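Local coordinates for protein DNA polymerase III subunit beta (Pseudomonas aeruginosa, PDB 4TSZ) that tethers DNA polymerases and other proteins to DNA, giving the replication machinery its processivity, at residues N33-V38 with S44-D49. Sequence-based numbering, arbitrary orientation.
Sequences NVLLVV and SLTGTD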
# COMPACT_ATOMS: atom_id res chain seq x y z
N ASN E 33 19.48 9.99 -12.90
CA ASN E 33 20.63 10.32 -12.07
C ASN E 33 20.47 11.54 -11.18
O ASN E 33 19.70 12.46 -11.49
CB ASN E 33 21.90 10.42 -12.93
CG ASN E 33 22.40 9.10 -13.47
OD1 ASN E 33 21.72 8.08 -13.44
ND2 ASN E 33 23.64 9.08 -13.96
N VAL E 34 21.22 11.54 -10.06
CA VAL E 34 21.34 12.65 -9.15
C VAL E 34 22.64 13.38 -9.52
O VAL E 34 23.68 12.74 -9.69
CB VAL E 34 21.26 12.27 -7.63
CG1 VAL E 34 22.26 11.19 -7.24
CG2 VAL E 34 21.43 13.49 -6.74
N LEU E 35 22.57 14.71 -9.68
CA LEU E 35 23.76 15.52 -9.94
C LEU E 35 24.43 15.81 -8.59
O LEU E 35 23.78 16.35 -7.69
CB LEU E 35 23.40 16.83 -10.68
CG LEU E 35 24.51 17.90 -10.78
CD1 LEU E 35 25.66 17.46 -11.68
CD2 LEU E 35 23.95 19.24 -11.23
N LEU E 36 25.70 15.43 -8.44
CA LEU E 36 26.52 15.65 -7.24
C LEU E 36 27.53 16.73 -7.58
O LEU E 36 28.27 16.59 -8.56
CB LEU E 36 27.26 14.34 -6.87
CG LEU E 36 26.68 13.39 -5.80
CD1 LEU E 36 25.15 13.44 -5.69
CD2 LEU E 36 27.19 11.98 -6.02
N VAL E 37 27.55 17.83 -6.82
CA VAL E 37 28.49 18.93 -7.04
C VAL E 37 29.19 19.27 -5.71
O VAL E 37 28.51 19.61 -4.73
CB VAL E 37 27.85 20.21 -7.67
CG1 VAL E 37 28.85 21.35 -7.78
CG2 VAL E 37 27.24 19.91 -9.04
N VAL E 38 30.53 19.16 -5.69
CA VAL E 38 31.34 19.55 -4.54
C VAL E 38 32.03 20.87 -4.91
O VAL E 38 32.81 20.91 -5.86
CB VAL E 38 32.33 18.45 -4.06
CG1 VAL E 38 33.28 18.99 -2.98
CG2 VAL E 38 31.59 17.22 -3.54
N SER E 44 26.15 19.65 -3.12
CA SER E 44 24.81 19.93 -3.63
C SER E 44 24.34 18.69 -4.36
O SER E 44 25.13 18.06 -5.08
CB SER E 44 24.82 21.13 -4.57
OG SER E 44 25.11 22.33 -3.85
N LEU E 45 23.08 18.32 -4.15
CA LEU E 45 22.45 17.15 -4.78
C LEU E 45 21.25 17.64 -5.57
O LEU E 45 20.38 18.30 -5.00
CB LEU E 45 22.02 16.08 -3.73
CG LEU E 45 23.12 15.47 -2.86
CD1 LEU E 45 23.30 16.25 -1.57
CD2 LEU E 45 22.79 14.03 -2.51
N THR E 46 21.22 17.36 -6.88
CA THR E 46 20.12 17.81 -7.73
C THR E 46 19.41 16.65 -8.44
O THR E 46 20.07 15.79 -9.03
CB THR E 46 20.60 18.90 -8.70
OG1 THR E 46 21.24 19.95 -7.96
CG2 THR E 46 19.47 19.48 -9.55
N GLY E 47 18.08 16.69 -8.41
CA GLY E 47 17.20 15.75 -9.09
C GLY E 47 16.19 16.53 -9.91
O GLY E 47 15.75 17.61 -9.48
N THR E 48 15.82 16.02 -11.09
CA THR E 48 14.87 16.67 -12.00
C THR E 48 14.10 15.67 -12.87
O THR E 48 14.58 14.56 -13.12
CB THR E 48 15.57 17.77 -12.85
OG1 THR E 48 14.56 18.57 -13.47
CG2 THR E 48 16.51 17.21 -13.93
N ASP E 49 12.93 16.09 -13.35
CA ASP E 49 12.09 15.34 -14.29
C ASP E 49 11.79 16.28 -15.48
O ASP E 49 10.91 15.99 -16.30
CB ASP E 49 10.80 14.80 -13.62
CG ASP E 49 9.76 15.84 -13.21
OD1 ASP E 49 10.07 17.05 -13.28
OD2 ASP E 49 8.65 15.45 -12.80
O HOH W 1 24.04 19.36 -7.41
O HOH W 2 28.05 22.32 -3.90
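Leu36 and Leu45 run alongside each other on the face of the sheet covered by helix 8-19, with Leu36 CD1 4.0 Å from Leu45 CD2. They form a non-hydrogen-bonded antiparallel pair, joined by their isobutyl groups and not by a backbone bond. Leu45 also packs on Leu11, Pro14 and Leu15 of that helix. Val34 adds its CG2 branch, 4.0 Å from Leu45 CB; set anti to the backbone N, this methyl also comes within 3.5 Å of Thr46 O. Strands 33-39 and 42-48 make a tight beta hairpin in the N-terminal domain, lying between strands 67-72 and 52-59 in the sheet. Bulky apolar residues suit its helix-covered face, where Val34 meets Val18. Two hydrogen-bonded pairs alternate with the leucine pair: Leu35 N donates to Thr46 O at 2.8 Å, and Val37 N to Ser44 O at 3.0 Å, each answered by the reciprocal bond. On the face bearing Leu35, Val37, Ser44 and Thr46, apolar and hydroxyl side chains sit opposite one another, Leu35 CB being 4.0 Å from Thr46 CB. The small hydroxyls of Ser44 and Thr46 suit this face, where each meets a water: Thr46 OG1, turned anti to the carbonyl carbon (chi1 -53°), bonds water 1, which donates to Leu35 O at 3.0 Å, while water 2 likewise joins Ser44 OG to Val37 O. Each of these carbonyls therefore accepts both a strand N-H and a water.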